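Local coordinates for protein probable 2-dehydro-3-deoxygalactonokinase DgoK1 (Sinorhizobium meliloti, PDB 3T69) that probably phosphorylates 2-dehydro-3-deoxy-D-galactonate with ATP, the second step of D-galactonate degradation in the DeLey-Doudoroff pathway, at residues 87-91 against 161-166; 110-114 against 125-130; 183-187 against 222-226; 200-205 against 238-243; 65-69 against 301-306. One frame throughout, in Å; residues are numbered along the deposited sequence.

Interaction 1. Residues 87-91 against 161-166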
# COMPACT_ATOMS: atom_id res chain seq x y z
N THR B 87 23.01 12.02 9.98
CA THR B 87 22.34 13.12 10.61
C THR B 87 22.58 12.99 12.10
O THR B 87 22.72 11.92 12.61
CB THR B 87 20.82 13.04 10.39
OG1 THR B 87 20.32 11.79 10.92
CG2 THR B 87 20.48 13.18 8.95
N PRO B 88 22.62 14.10 12.82
CA PRO B 88 22.47 15.46 12.32
C PRO B 88 23.69 15.80 11.47
O PRO B 88 24.79 15.31 11.73
CB PRO B 88 22.46 16.31 13.60
CG PRO B 88 22.20 15.29 14.74
CD PRO B 88 22.93 14.08 14.27
N ALA B 89 23.45 16.59 10.44
CA ALA B 89 24.45 16.87 9.47
C ALA B 89 24.30 18.31 9.13
O ALA B 89 23.18 18.81 8.87
CB ALA B 89 24.22 16.01 8.22
N ALA B 90 25.44 19.00 9.11
CA ALA B 90 25.47 20.38 8.64
C ALA B 90 25.37 20.36 7.11
O ALA B 90 26.19 19.74 6.43
CB ALA B 90 26.77 21.06 9.10
N LEU B 91 24.37 21.04 6.57
CA LEU B 91 24.22 21.17 5.10
C LEU B 91 25.48 21.58 4.36
O LEU B 91 25.65 21.24 3.20
CB LEU B 91 23.15 22.20 4.80
CG LEU B 91 21.65 21.82 4.77
CD1 LEU B 91 21.39 20.37 5.04
CD2 LEU B 91 20.81 22.73 5.67
N ASP B 161 20.90 25.51 9.33
CA ASP B 161 21.73 24.85 8.35
C ASP B 161 22.16 23.50 8.88
O ASP B 161 23.22 23.01 8.61
CB ASP B 161 22.96 25.69 8.03
CG ASP B 161 22.64 27.04 7.38
OD1 ASP B 161 21.54 27.59 7.61
OD2 ASP B 161 23.50 27.58 6.66
N ARG B 162 21.28 22.90 9.64
CA ARG B 162 21.45 21.54 10.17
C ARG B 162 20.18 20.66 10.07
O ARG B 162 19.10 21.02 10.59
CB ARG B 162 21.92 21.58 11.62
CG ARG B 162 23.26 22.21 11.80
CD ARG B 162 23.81 21.93 13.16
NE ARG B 162 24.63 20.71 13.22
CZ ARG B 162 24.35 19.65 13.99
NH1 ARG B 162 23.25 19.62 14.76
NH2 ARG B 162 25.19 18.61 13.99
N VAL B 163 20.29 19.52 9.40
CA VAL B 163 19.25 18.49 9.50
C VAL B 163 19.40 17.69 10.79
O VAL B 163 20.41 17.03 10.99
CB VAL B 163 19.29 17.52 8.33
CG1 VAL B 163 18.16 16.58 8.43
CG2 VAL B 163 19.20 18.29 7.04
N GLU B 164 18.40 17.78 11.67
CA GLU B 164 18.45 17.13 12.98
C GLU B 164 18.01 15.67 12.88
O GLU B 164 18.51 14.80 13.60
CB GLU B 164 17.60 17.88 14.02
CG GLU B 164 18.24 19.14 14.61
CD GLU B 164 19.50 18.82 15.42
OE1 GLU B 164 19.42 17.91 16.29
OE2 GLU B 164 20.57 19.46 15.18
N GLY B 165 17.05 15.44 11.98
CA GLY B 165 16.43 14.14 11.77
C GLY B 165 15.41 14.29 10.67
O GLY B 165 15.10 15.42 10.22
N PHE B 166 14.88 13.15 10.22
CA PHE B 166 13.81 13.16 9.26
C PHE B 166 13.02 11.85 9.15
O PHE B 166 13.44 10.83 9.72
CB PHE B 166 14.36 13.55 7.92
CG PHE B 166 15.34 12.59 7.37
CD1 PHE B 166 16.68 12.62 7.79
CD2 PHE B 166 14.96 11.69 6.38
CE1 PHE B 166 17.63 11.74 7.23
CE2 PHE B 166 15.88 10.80 5.81
CZ PHE B 166 17.23 10.82 6.24
O HOH W 1 18.68 11.76 13.29
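Pro88, just before strand 89-90 pairs with the antiparallel strand 162-169, meets Arg162 of that strand: Pro88 CB lies 3.6 Å from Arg162 NH2, approaching the guanidinium obliquely. Arg162 gets there by bending at chi3 (91°), and the bend also brings its NH1 to Glu164 OE2 in a salt bridge of 2.7 Å. Glu164 starts out away from the partner strand, but a fold at chi2 (-64°) curls its carboxylate back beside the proline ring. Ala89 and Val163 form the hydrogen-bonded pair: Ala89 N gives to Val163 O, and Val163 N to Ala89 O at 3.0 Å. Leu91 N to Asp161 O is a third backbone bond. On the face of Val163 the packing is apolar. Val163 turns CG1 to Thr87 CG2, while its CG2 meets Leu91 CD1 at 3.6 Å, the two side chains crossing at about a right angle. Thr87 CG2 also touches the edge of the Phe166 ring in its plane, 3.6 Å from CE1. A water takes a hydrogen bond from Thr87 OG1 and gives one to Glu164 O. Leu114 of strand 108-116 covers Ala89 and Val163. Strand 89-90 is an outermost strand, within this chain, of the mixed sheet that also holds 162-169, consistent with the paired RNase H-like domains of ASKHA kinases.

Interaction 2. Residues 110-114 against 125-130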
# COMPACT_ATOMS: atom_id res chain seq x y z
N ILE B 110 28.97 13.65 -8.11
CA ILE B 110 27.65 13.40 -7.54
C ILE B 110 27.65 13.63 -6.03
O ILE B 110 28.52 13.10 -5.33
CB ILE B 110 27.19 11.96 -7.69
CG1 ILE B 110 27.41 11.48 -9.11
CG2 ILE B 110 25.73 11.83 -7.27
CD1 ILE B 110 26.45 10.37 -9.53
N LEU B 111 26.65 14.36 -5.54
CA LEU B 111 26.43 14.62 -4.11
C LEU B 111 25.91 13.42 -3.27
O LEU B 111 25.03 12.68 -3.65
CB LEU B 111 25.48 15.84 -3.93
CG LEU B 111 25.88 17.10 -4.75
CD1 LEU B 111 24.86 18.24 -4.69
CD2 LEU B 111 27.24 17.62 -4.31
N PRO B 112 26.43 13.28 -2.06
CA PRO B 112 25.90 12.23 -1.22
C PRO B 112 24.43 12.51 -0.82
O PRO B 112 23.93 13.63 -1.05
CB PRO B 112 26.80 12.33 -0.00
CG PRO B 112 27.17 13.80 0.02
CD PRO B 112 27.51 14.00 -1.38
N GLY B 113 23.77 11.51 -0.22
CA GLY B 113 22.49 11.74 0.43
C GLY B 113 22.68 11.92 1.93
O GLY B 113 23.80 12.01 2.39
N LEU B 114 21.58 11.95 2.68
CA LEU B 114 21.63 11.83 4.13
C LEU B 114 21.05 10.50 4.68
O LEU B 114 20.10 9.96 4.16
CB LEU B 114 20.92 13.02 4.78
CG LEU B 114 21.33 14.45 4.37
CD1 LEU B 114 20.49 15.49 5.08
CD2 LEU B 114 22.76 14.73 4.69
N MET B 125 17.80 9.44 2.38
CA MET B 125 17.36 10.52 1.46
C MET B 125 18.48 10.75 0.51
O MET B 125 19.62 10.84 0.91
CB MET B 125 16.89 11.80 2.20
CG MET B 125 17.85 13.01 2.28
SD MET B 125 17.19 14.62 2.89
CE MET B 125 16.33 14.08 4.33
N ARG B 126 18.15 10.72 -0.77
CA ARG B 126 19.11 10.98 -1.81
C ARG B 126 18.54 12.05 -2.80
O ARG B 126 17.80 11.71 -3.73
CB ARG B 126 19.43 9.63 -2.46
CG ARG B 126 20.84 9.43 -2.87
CD ARG B 126 21.14 8.09 -3.51
NE ARG B 126 21.77 7.14 -2.59
CZ ARG B 126 22.98 7.28 -2.01
NH1 ARG B 126 23.74 8.33 -2.26
NH2 ARG B 126 23.43 6.33 -1.19
N GLY B 127 18.83 13.34 -2.57
CA GLY B 127 18.38 14.44 -3.49
C GLY B 127 17.67 15.63 -2.85
O GLY B 127 17.83 16.81 -3.25
N GLU B 128 16.83 15.33 -1.87
CA GLU B 128 16.15 16.30 -1.04
C GLU B 128 17.15 17.01 -0.16
O GLU B 128 16.84 18.09 0.40
CB GLU B 128 15.09 15.58 -0.16
CG GLU B 128 13.86 14.94 -0.89
CD GLU B 128 14.10 13.54 -1.41
OE1 GLU B 128 15.16 12.96 -1.10
OE2 GLU B 128 13.24 13.01 -2.15
N GLU B 129 18.34 16.44 0.03
CA GLU B 129 19.31 17.18 0.84
C GLU B 129 19.83 18.36 0.02
O GLU B 129 20.22 19.35 0.58
CB GLU B 129 20.48 16.32 1.39
CG GLU B 129 21.57 16.02 0.38
CD GLU B 129 21.00 15.18 -0.72
OE1 GLU B 129 20.21 14.28 -0.37
OE2 GLU B 129 21.31 15.41 -1.91
N THR B 130 19.83 18.25 -1.29
CA THR B 130 20.27 19.34 -2.11
C THR B 130 19.22 20.47 -2.25
O THR B 130 19.58 21.65 -2.33
CB THR B 130 20.75 18.84 -3.46
OG1 THR B 130 21.87 17.97 -3.23
CG2 THR B 130 21.18 20.02 -4.32
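Leu114 and Met125 form an antiparallel, hydrogen-bonded pair between two consecutive strands of a beta hairpin, whose second strand, 123-125, leads through the N-cap Gly127 into helix 128-139. Leu114 N gives to Met125 O at 2.9 Å, and Met125 N returns a bond to Leu114 O. The two side chains lie side by side, pointing the same way, with Leu114 CB 4.0 Å from Met125 CG. Leu114 CG rests on Glu129 CB at 3.6 Å, so one leucine touches both the strand and the first turn of the helix. Next to it, Gly113 CA faces Met125 O, and a beta carbon at this glycine would fall on that oxygen. The Glu129 carboxylate lies against the same glycine, its OE1 3.5 Å from Gly113 CA. Leu111 CD1 meets Thr130 OG1, the side chains crossing at about a right angle.

Farther out, the Arg126 guanidinium stands obliquely by Gly113 N; its NH1 bonds Gly83 O, and the group makes a cation-pi contact with Tyr84. Met125 leans on Phe166 of strand 162-169. At the backbone angles of Gly127 (phi 130°) a beta carbon would press on the carbonyl oxygen of Arg126. The buried Glu129 carboxylate is folded back on its own helix start, CG between the backbone N and the carbonyl carbon (chi1 78°) and the chain bent again at chi2. Thr130 OG1 gives to Glu129 OE2 at 2.9 Å, on the anti side of the carboxylate, while Gly127 N points a nearly straight bond of 2.8 Å at the syn lone pair of Glu129 OE1.

Interaction 3. Residues 183-187 against 222-226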
# COMPACT_ATOMS: atom_id res chain seq x y z
N ILE B 183 -7.08 -4.32 -6.64
CA ILE B 183 -8.46 -4.24 -7.09
C ILE B 183 -8.93 -2.80 -7.30
O ILE B 183 -9.81 -2.55 -8.11
CB ILE B 183 -9.42 -4.99 -6.13
CG1 ILE B 183 -10.70 -5.31 -6.84
CG2 ILE B 183 -9.71 -4.22 -4.84
CD1 ILE B 183 -10.51 -6.34 -7.92
N LEU B 184 -8.38 -1.84 -6.58
CA LEU B 184 -8.85 -0.47 -6.71
C LEU B 184 -8.62 0.16 -8.09
O LEU B 184 -9.15 1.23 -8.40
CB LEU B 184 -8.20 0.41 -5.64
CG LEU B 184 -8.90 0.61 -4.28
CD1 LEU B 184 -9.16 -0.65 -3.50
CD2 LEU B 184 -8.06 1.52 -3.45
N SER B 185 -7.80 -0.48 -8.93
CA SER B 185 -7.63 0.00 -10.28
C SER B 185 -8.98 0.06 -10.99
O SER B 185 -9.18 0.86 -11.92
CB SER B 185 -6.69 -0.88 -11.07
OG SER B 185 -7.28 -2.14 -11.25
N HIS B 186 -9.91 -0.77 -10.53
CA HIS B 186 -11.26 -0.83 -11.09
C HIS B 186 -12.08 0.35 -10.71
O HIS B 186 -12.97 0.73 -11.42
CB HIS B 186 -11.93 -2.14 -10.68
CG HIS B 186 -11.38 -3.35 -11.39
ND1 HIS B 186 -12.17 -4.38 -11.85
CD2 HIS B 186 -10.10 -3.66 -11.75
CE1 HIS B 186 -11.40 -5.28 -12.46
NE2 HIS B 186 -10.15 -4.86 -12.41
N ALA B 187 -11.74 0.96 -9.58
CA ALA B 187 -12.44 2.10 -9.04
C ALA B 187 -11.95 3.44 -9.60
O ALA B 187 -12.73 4.37 -9.76
CB ALA B 187 -12.30 2.12 -7.56
N VAL B 222 -12.95 2.50 -0.85
CA VAL B 222 -13.11 3.13 -2.12
C VAL B 222 -13.64 2.12 -3.13
O VAL B 222 -14.46 2.45 -3.92
CB VAL B 222 -11.87 3.92 -2.61
CG1 VAL B 222 -10.93 4.23 -1.53
CG2 VAL B 222 -11.24 3.28 -3.75
N ARG B 223 -13.17 0.89 -3.13
CA ARG B 223 -13.75 -0.14 -3.98
C ARG B 223 -15.13 -0.62 -3.58
O ARG B 223 -15.91 -0.93 -4.41
CB ARG B 223 -12.82 -1.30 -4.28
CG ARG B 223 -13.54 -2.62 -4.28
CD ARG B 223 -13.31 -3.43 -5.51
NE ARG B 223 -13.99 -2.87 -6.64
CZ ARG B 223 -14.35 -3.55 -7.71
NH1 ARG B 223 -14.11 -4.84 -7.79
NH2 ARG B 223 -14.95 -2.94 -8.69
N ALA B 224 -15.41 -0.75 -2.30
CA ALA B 224 -16.76 -1.19 -1.89
C ALA B 224 -17.78 -0.08 -2.13
O ALA B 224 -18.95 -0.37 -2.44
CB ALA B 224 -16.79 -1.64 -0.47
N GLY B 225 -17.33 1.18 -1.96
CA GLY B 225 -18.09 2.37 -2.33
C GLY B 225 -18.46 2.34 -3.80
O GLY B 225 -19.59 2.60 -4.19
N GLN B 226 -17.51 1.94 -4.64
CA GLN B 226 -17.76 1.89 -6.06
C GLN B 226 -18.69 0.75 -6.43
O GLN B 226 -19.48 0.89 -7.34
CB GLN B 226 -16.45 1.76 -6.80
CG GLN B 226 -16.56 1.80 -8.28
CD GLN B 226 -16.08 0.52 -8.86
OE1 GLN B 226 -15.01 -0.00 -8.48
NE2 GLN B 226 -16.88 -0.04 -9.77
O HOH W 2 -15.59 -3.98 -11.81
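The backbones of 183-187 and 222-226 come closest at Leu184 and Arg223, whose CA atoms are 5.6 Å apart, and no hydrogen bond joins the segments directly. Arg223 contributes the largest share of the contact. Its chain, bent at chi2 and chi3 (-72°), crosses Ile183 at about a right angle, so that Arg223 CD lies 3.5 Å from Ile183 CG1 and NH1 reaches the same carbon. His186 CB sits over one face of the guanidinium, offset toward its rim, 3.7 Å from Arg223 NH2. In the guanidinium plane, Arg223 NH2 gives a straight bond of 2.9 Å to Gln226 OE1, one turn on in the same helix, and that oxygen also lies against Ala187 CB. A water weakly links His186 ND1 and Arg223 NH2. Here the short helix 185-188 leans on helix 215-228 in an all-helical part of the chain at the subunit interface: Ile183 N bonds Glu173 of the second subunit, and Leu184 packs on Met170 of that subunit. A bound sulfate ion lies about 5 Å from the Arg223 side chain. A methionine in place of Arg223 is likely to leave Gln226 OE1 without its donor and His186 CB without the flat group beneath it. Deeper in, Leu184 CG and CD2 both rest on Val222 CG2, each 3.6 Å away, the side chains crossing nearly perpendicularly, and Ala187 CB approaches the same methyl at 4.1 Å.

Interaction 4. Residues 200-205 against 238-243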
# COMPACT_ATOMS: atom_id res chain seq x y z
N ALA B 200 -14.41 15.22 -1.98
CA ALA B 200 -13.95 13.84 -1.95
C ALA B 200 -12.52 13.80 -1.35
O ALA B 200 -12.26 13.04 -0.41
CB ALA B 200 -14.01 13.20 -3.32
N PHE B 201 -11.64 14.68 -1.84
CA PHE B 201 -10.26 14.75 -1.35
C PHE B 201 -10.06 15.13 0.11
O PHE B 201 -9.35 14.42 0.83
CB PHE B 201 -9.36 15.58 -2.28
CG PHE B 201 -7.93 15.67 -1.81
CD1 PHE B 201 -7.04 14.60 -1.99
CD2 PHE B 201 -7.46 16.81 -1.16
CE1 PHE B 201 -5.70 14.67 -1.54
CE2 PHE B 201 -6.13 16.89 -0.68
CZ PHE B 201 -5.24 15.82 -0.88
N THR B 202 -10.62 16.24 0.57
CA THR B 202 -10.37 16.65 1.95
C THR B 202 -11.14 15.84 2.98
O THR B 202 -10.74 15.80 4.16
CB THR B 202 -10.62 18.17 2.23
OG1 THR B 202 -11.99 18.51 1.93
CG2 THR B 202 -9.67 19.02 1.41
N ASP B 203 -12.26 15.23 2.56
CA ASP B 203 -12.95 14.27 3.45
C ASP B 203 -12.01 13.09 3.76
O ASP B 203 -11.82 12.77 4.94
CB ASP B 203 -14.26 13.73 2.84
CG ASP B 203 -15.38 14.78 2.74
OD1 ASP B 203 -15.30 15.82 3.46
OD2 ASP B 203 -16.33 14.53 1.93
N ALA B 204 -11.43 12.49 2.70
CA ALA B 204 -10.48 11.38 2.80
C ALA B 204 -9.33 11.71 3.75
O ALA B 204 -9.05 10.94 4.69
CB ALA B 204 -9.95 11.04 1.45
N VAL B 205 -8.72 12.87 3.53
CA VAL B 205 -7.62 13.38 4.36
C VAL B 205 -8.04 13.56 5.79
O VAL B 205 -7.26 13.30 6.71
CB VAL B 205 -7.06 14.75 3.83
CG1 VAL B 205 -6.03 15.32 4.77
CG2 VAL B 205 -6.51 14.63 2.43
N ALA B 238 -9.54 10.50 -5.73
CA ALA B 238 -9.36 11.54 -4.76
C ALA B 238 -9.33 10.96 -3.38
O ALA B 238 -8.46 11.30 -2.58
CB ALA B 238 -10.51 12.56 -4.88
N GLN B 239 -10.32 10.11 -3.09
CA GLN B 239 -10.42 9.33 -1.85
C GLN B 239 -9.11 8.56 -1.61
O GLN B 239 -8.48 8.67 -0.53
CB GLN B 239 -11.54 8.33 -2.02
CG GLN B 239 -12.37 8.08 -0.81
CD GLN B 239 -13.58 7.22 -1.15
OE1 GLN B 239 -14.07 7.23 -2.30
NE2 GLN B 239 -14.10 6.50 -0.14
N LEU B 240 -8.68 7.82 -2.64
CA LEU B 240 -7.39 7.16 -2.60
C LEU B 240 -6.24 8.10 -2.23
O LEU B 240 -5.47 7.79 -1.30
CB LEU B 240 -7.08 6.46 -3.91
CG LEU B 240 -5.73 5.73 -3.91
CD1 LEU B 240 -5.64 4.70 -2.81
CD2 LEU B 240 -5.57 4.99 -5.21
N SER B 241 -6.10 9.21 -2.96
CA SER B 241 -5.00 10.09 -2.71
C SER B 241 -5.17 10.66 -1.33
O SER B 241 -4.22 10.68 -0.52
CB SER B 241 -4.97 11.19 -3.74
OG SER B 241 -3.89 12.06 -3.42
N GLY B 242 -6.39 11.07 -1.03
CA GLY B 242 -6.66 11.68 0.22
C GLY B 242 -6.34 10.81 1.39
O GLY B 242 -5.84 11.31 2.43
N THR B 243 -6.63 9.51 1.26
CA THR B 243 -6.42 8.58 2.39
C THR B 243 -4.96 8.47 2.74
O THR B 243 -4.53 8.60 3.93
CB THR B 243 -7.00 7.14 2.09
OG1 THR B 243 -8.42 7.22 1.83
CG2 THR B 243 -6.73 6.21 3.26
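Ala204 and Gly242 mark the tight centre of this helix pair, whose short axes pass 7.1 Å apart at a crossing angle of -34°, running in broadly the same direction. The Ala204 methyl is a knob in the hole made by Ala238, Gln239, Gly242 and Thr243, its CB 3.6 Å from Gly242 CA and 3.4 Å from Gln239 O. The missing side chain of Gly242 makes this close approach possible: a beta carbon there would run into Ala204 CB and Phe201 O. The next residue, Val205, brings its CA into a CA-H...O contact with Gly242 O at 3.3 Å. Phe201, with CG anti to its backbone N (chi1 -180°), lays its ring along the second helix. Ala238 O and Ser241 OG lie at the ring edge, Ser241 OG 3.7 Å from Phe201 CE1, while Val205 CG2 covers one face. Thr243 OG1 is tied back to Gln239 O of its own helix at 2.8 Å, and the Thr243 backbone N uses that oxygen too.

Toward the partly exposed Ala200 and Gln239 the contact is looser; Ala200 CB touches Ala238 CB at 3.9 Å, and Gln239 CG only grazes Ala204. Around the pair, Leu273 of helix 268-280 covers Phe201 and Ser241, Phe175 of helix 171-181 packs on Ser241, and helix 215-228 touches Gln239 and Thr243, so that helix 233-252 is flanked by helices 171-181, 199-210, 215-228 and 268-280.

Interaction 5. Residues 65-69 against 301-306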
# COMPACT_ATOMS: atom_id res chain seq x y z
N LEU B 65 32.84 21.62 -19.63
CA LEU B 65 32.05 22.26 -18.62
C LEU B 65 31.86 21.17 -17.63
O LEU B 65 31.48 20.07 -18.02
CB LEU B 65 30.71 22.71 -19.19
CG LEU B 65 29.79 23.43 -18.19
CD1 LEU B 65 30.23 24.90 -17.90
CD2 LEU B 65 28.30 23.32 -18.64
N PRO B 66 32.14 21.46 -16.34
CA PRO B 66 32.05 20.46 -15.29
C PRO B 66 30.57 20.18 -15.00
O PRO B 66 29.73 20.90 -15.52
CB PRO B 66 32.71 21.15 -14.08
CG PRO B 66 32.59 22.60 -14.36
CD PRO B 66 32.35 22.82 -15.80
N ILE B 67 30.28 19.17 -14.18
CA ILE B 67 28.92 18.69 -13.92
C ILE B 67 28.74 18.31 -12.46
O ILE B 67 29.50 17.52 -11.92
CB ILE B 67 28.57 17.46 -14.76
CG1 ILE B 67 29.09 17.65 -16.19
CG2 ILE B 67 27.10 17.18 -14.74
CD1 ILE B 67 28.23 16.94 -17.25
N ILE B 68 27.70 18.88 -11.85
CA ILE B 68 27.34 18.60 -10.50
C ILE B 68 25.94 17.97 -10.52
O ILE B 68 25.01 18.50 -11.14
CB ILE B 68 27.42 19.87 -9.66
CG1 ILE B 68 27.21 19.57 -8.18
CG2 ILE B 68 26.50 20.91 -10.20
CD1 ILE B 68 28.26 18.60 -7.60
N ILE B 69 25.83 16.81 -9.88
CA ILE B 69 24.62 16.00 -9.94
C ILE B 69 24.19 15.55 -8.57
O ILE B 69 25.00 15.05 -7.80
CB ILE B 69 24.84 14.72 -10.74
CG1 ILE B 69 25.58 15.01 -12.06
CG2 ILE B 69 23.52 14.07 -10.94
CD1 ILE B 69 25.82 13.76 -12.93
N ALA B 301 26.90 24.21 -4.14
CA ALA B 301 27.92 23.17 -4.22
C ALA B 301 28.93 23.49 -5.30
O ALA B 301 30.12 23.47 -5.03
CB ALA B 301 27.29 21.72 -4.42
N ALA B 302 28.46 23.77 -6.50
CA ALA B 302 29.29 24.25 -7.60
C ALA B 302 30.18 25.45 -7.22
O ALA B 302 31.35 25.44 -7.49
CB ALA B 302 28.43 24.59 -8.78
N ARG B 303 29.63 26.48 -6.58
CA ARG B 303 30.44 27.66 -6.25
C ARG B 303 31.57 27.19 -5.34
O ARG B 303 32.66 27.79 -5.34
CB ARG B 303 29.64 28.79 -5.55
CG ARG B 303 28.58 29.65 -6.35
CD ARG B 303 27.98 30.83 -5.44
NE ARG B 303 27.00 31.71 -6.15
CZ ARG B 303 26.53 32.92 -5.75
NH1 ARG B 303 26.92 33.49 -4.59
NH2 ARG B 303 25.64 33.58 -6.50
N ALA B 304 31.30 26.14 -4.54
CA ALA B 304 32.23 25.71 -3.47
C ALA B 304 33.40 24.85 -3.95
O ALA B 304 34.47 24.87 -3.35
CB ALA B 304 31.50 25.05 -2.29
N ILE B 305 33.23 24.11 -5.03
CA ILE B 305 34.35 23.30 -5.42
C ILE B 305 35.06 23.87 -6.63
O ILE B 305 36.23 23.58 -6.86
CB ILE B 305 34.01 21.79 -5.51
CG1 ILE B 305 33.16 21.44 -6.74
CG2 ILE B 305 33.33 21.34 -4.21
CD1 ILE B 305 32.01 20.46 -6.38
N TRP B 306 34.34 24.71 -7.38
CA TRP B 306 34.94 25.42 -8.51
C TRP B 306 34.72 26.90 -8.33
O TRP B 306 34.06 27.52 -9.15
CB TRP B 306 34.37 24.96 -9.84
CG TRP B 306 34.40 23.46 -10.02
CD1 TRP B 306 35.52 22.64 -10.03
CD2 TRP B 306 33.27 22.59 -10.21
NE1 TRP B 306 35.13 21.32 -10.23
CE2 TRP B 306 33.77 21.27 -10.34
CE3 TRP B 306 31.89 22.80 -10.28
CZ2 TRP B 306 32.93 20.16 -10.54
CZ3 TRP B 306 31.05 21.69 -10.48
CH2 TRP B 306 31.58 20.40 -10.61
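This is an apolar helix-on-sheet contact in which the end of helix 290-305 packs against strand 67-71, with Trp306 meeting Pro66 and Ile68. The short axes of strand and helix pass 9.6 Å apart at 133°. Pro66 CB makes a CH-pi contact over the Trp306 six-membered ring, 3.7 Å from its centroid and 13° off the normal. Ile305 CG1 covers the opposite face, so the indole is held between two aliphatic groups. Trp306 CG is anti to the carbonyl carbon (chi1 -52°), which lays the ring against the strand, where Ile67 O and Ile68 CB lie at its edge; Ile68 CB is 4.1 Å from Trp306 CZ3. Ile68 also meets the helix, CG1 at Ala301 CB (4.3 Å) and CD1 at Ile305 CD1. Beyond the pair, Trp306 NE1 bonds Asp107 OD2. A serine at Trp306 would probably leave Pro66 without the ring it rests on, open a gap beside Ile68 and deprive Asp107 of a donor. Ile67 points the other way, to helix 50-58. A mixed sheet with helices on both faces is consistent with the RNase H-like domain expected for an ASKHA kinase.

From the N terminus, 65-69 opens the longest loop, which ends only when 301-306 packs on strand 67-71 in interaction 5; the other four contacts lie within it. Interaction 1 opens at 87-91, interaction 2 opens and closes within it as 125-130 meets 110-114, and 161-166 then closes interaction 1. These two touch through Phe166, Val163 and Leu114, joining the two sheets. Interaction 2 also touches interaction 5, since strands 108-116 and 67-71 are neighbours in one sheet and Leu111 packs on Ile68. Farther along, interactions 3 and 4 cross, their segments alternating, and bind the helical part, about 42 Å or more between centres from interaction 5.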